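Local structure of COG0546: Predicted phosphatases (Streptococcus pneumoniae, 2AH5) at residues Phe86-Ile89 / Ile90-Leu93. The protein is of uncharacterised function but probably acts as a phosphatase of the haloacid dehalogenase-like hydrolase superfamily. Sequence-based numbering, arbitrary orientation.
Sequences FPQI and IDLL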
ATOM      1  N   PHE A  86      -9.625  -7.031  -2.431  1.00 13.51           N
ATOM      2  CA  PHE A  86     -10.250  -7.553  -1.217  1.00 15.16           C
ATOM      3  C   PHE A  86     -11.780  -7.505  -1.373  1.00 15.28           C
ATOM      4  O   PHE A  86     -12.299  -6.730  -2.174  1.00 14.93           O
ATOM      5  CB  PHE A  86      -9.815  -6.741   0.022  1.00 15.69           C
ATOM      6  CG  PHE A  86      -8.445  -7.080   0.508  1.00 16.10           C
ATOM      7  CD1 PHE A  86      -8.212  -8.280   1.215  1.00 13.27           C
ATOM      8  CD2 PHE A  86      -7.374  -6.218   0.276  1.00 14.73           C
ATOM      9  CE1 PHE A  86      -6.939  -8.597   1.671  1.00 15.93           C
ATOM     10  CE2 PHE A  86      -6.074  -6.551   0.738  1.00 14.03           C
ATOM     11  CZ  PHE A  86      -5.882  -7.742   1.441  1.00 16.37           C
ATOM     12  N   PRO A  87     -12.507  -8.350  -0.618  1.00 16.64           N
ATOM     13  CA  PRO A  87     -13.981  -8.327  -0.730  1.00 16.84           C
ATOM     14  C   PRO A  87     -14.560  -6.936  -0.446  1.00 16.32           C
ATOM     15  O   PRO A  87     -13.996  -6.232   0.367  1.00 16.65           O
ATOM     16  CB  PRO A  87     -14.411  -9.307   0.353  1.00 17.07           C
ATOM     17  CG  PRO A  87     -13.219 -10.268   0.483  1.00 18.08           C
ATOM     18  CD  PRO A  87     -12.022  -9.375   0.333  1.00 16.69           C
ATOM     19  N   GLN A  88     -15.648  -6.541  -1.124  1.00 16.33           N
ATOM     20  CA  GLN A  88     -16.346  -5.259  -0.866  1.00 17.50           C
ATOM     21  C   GLN A  88     -15.559  -3.969  -1.237  1.00 15.94           C
ATOM     22  O   GLN A  88     -16.026  -2.832  -1.003  1.00 14.20           O
ATOM     23  CB  GLN A  88     -16.813  -5.193   0.608  1.00 19.28           C
ATOM     24  CG  GLN A  88     -17.687  -6.360   1.077  1.00 25.06           C
ATOM     25  CD  GLN A  88     -18.904  -6.576   0.195  1.00 29.90           C
ATOM     26  OE1 GLN A  88     -19.017  -7.599  -0.488  1.00 33.52           O
ATOM     27  NE2 GLN A  88     -19.804  -5.603   0.185  1.00 34.42           N
ATOM     28  N   ILE A  89     -14.366  -4.116  -1.810  1.00 14.14           N
ATOM     29  CA  ILE A  89     -13.594  -2.923  -2.183  1.00 13.35           C
ATOM     30  C   ILE A  89     -14.280  -2.093  -3.278  1.00 13.17           C
ATOM     31  O   ILE A  89     -14.327  -0.866  -3.188  1.00 13.15           O
ATOM     32  CB  ILE A  89     -12.112  -3.255  -2.577  1.00 13.54           C
ATOM     33  CG1 ILE A  89     -11.314  -3.691  -1.349  1.00 10.99           C
ATOM     34  CG2 ILE A  89     -11.440  -2.037  -3.225  1.00 13.18           C
ATOM     35  CD1 ILE A  89     -11.173  -2.610  -0.195  1.00 13.19           C
ATOM     36  N   ILE A  90     -14.807  -2.752  -4.313  1.00 13.08           N
ATOM     37  CA  ILE A  90     -15.572  -2.037  -5.354  1.00 13.80           C
ATOM     38  C   ILE A  90     -16.720  -1.241  -4.720  1.00 13.38           C
ATOM     39  O   ILE A  90     -16.900  -0.059  -5.037  1.00 12.88           O
ATOM     40  CB  ILE A  90     -16.101  -2.968  -6.490  1.00 14.46           C
ATOM     41  CG1 ILE A  90     -14.947  -3.588  -7.298  1.00 15.30           C
ATOM     42  CG2 ILE A  90     -17.009  -2.193  -7.452  1.00 15.03           C
ATOM     43  CD1 ILE A  90     -14.247  -2.609  -8.237  1.00 17.80           C
ATOM     44  N   ASP A  91     -17.483  -1.888  -3.828  1.00 12.83           N
ATOM     45  CA  ASP A  91     -18.569  -1.196  -3.088  1.00 13.33           C
ATOM     46  C   ASP A  91     -18.059   0.058  -2.366  1.00 13.02           C
ATOM     47  O   ASP A  91     -18.661   1.137  -2.475  1.00 13.37           O
ATOM     48  CB  ASP A  91     -19.267  -2.131  -2.107  1.00 13.05           C
ATOM     49  CG  ASP A  91     -20.671  -1.639  -1.715  1.00 14.59           C
ATOM     50  OD1 ASP A  91     -21.277  -0.818  -2.481  1.00 13.51           O
ATOM     51  OD2 ASP A  91     -21.146  -2.095  -0.649  1.00 12.59           O
ATOM     52  N   LEU A  92     -16.959  -0.085  -1.639  1.00 12.44           N
ATOM     53  CA  LEU A  92     -16.389   1.029  -0.867  1.00 12.48           C
ATOM     54  C   LEU A  92     -15.996   2.165  -1.791  1.00 12.85           C
ATOM     55  O   LEU A  92     -16.291   3.343  -1.524  1.00 11.64           O
ATOM     56  CB  LEU A  92     -15.139   0.550  -0.110  1.00 13.16           C
ATOM     57  CG  LEU A  92     -14.373   1.656   0.609  1.00 13.73           C
ATOM     58  CD1 LEU A  92     -15.241   2.310   1.693  1.00 15.51           C
ATOM     59  CD2 LEU A  92     -13.106   1.038   1.193  1.00 14.41           C
ATOM     60  N   LEU A  93     -15.292   1.825  -2.868  1.00 12.72           N
ATOM     61  CA  LEU A  93     -14.884   2.860  -3.828  1.00 13.27           C
ATOM     62  C   LEU A  93     -16.052   3.582  -4.525  1.00 14.33           C
ATOM     63  O   LEU A  93     -16.039   4.807  -4.622  1.00 14.61           O
ATOM     64  CB  LEU A  93     -13.946   2.271  -4.872  1.00 13.62           C
ATOM     65  CG  LEU A  93     -12.618   1.768  -4.312  1.00 13.37           C
ATOM     66  CD1 LEU A  93     -11.816   1.081  -5.447  1.00 14.53           C
ATOM     67  CD2 LEU A  93     -11.842   2.938  -3.660  1.00 14.68           C
TER
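Gln88 and Leu92 make the first full turn of helix 89-97: the carbonyl O of Gln88, at the N-cap position, accepts the backbone N-H of Leu92 at 3.0 Å between O and N, with an N-H...O angle of 159°. One residue on, Leu93 N gives its hydrogen to Ile89 O over 2.9 Å, and here the bond is straighter, at 171°. The N-H groups ahead of Leu92 fare differently. Asp91 N also comes within 3.3 Å of Gln88 O, but its angle is too poor for a hydrogen bond, so that carbonyl is engaged by Leu92 instead. A type II beta turn from Phe86 to Ile89 provides for Ile89 N, which reaches back to Phe86 O in a weak bond of 3.4 Å. Gln88 holds the third position of that turn, with a positive phi of 68°, and its O is the acceptor for Leu92.

The side chains of Gln88 and Asp91 run alongside each other, amide and carboxylate planes nearly perpendicular; NE2 of Gln88 stays 3.8 Å from Asp91 OD2, a loose polar approach, and both side chains also touch Leu203. Ile89 sends CG2 to CD1 of Leu93 at 3.8 Å; with CG2 anti to the backbone N, this methyl lies beside the carbonyl carbon, and the carbonyl O also meets Leu93 CG. Leu92 packs on Val205 and Leu206 of helix 204-208, while Ile89 touches Leu15, close to the putative HAD-type DxDx(T/V) pattern. The carbonyls of Gln88 and Ile89 thus take up the N-H groups of Leu92 and Leu93, with a weak turn bond for Ile89 N, while the side chains of Ile89, Leu92 and Leu93 serve apolar packing; the acidic Asp91 in the first turn would probably interact favourably with the helix dipole.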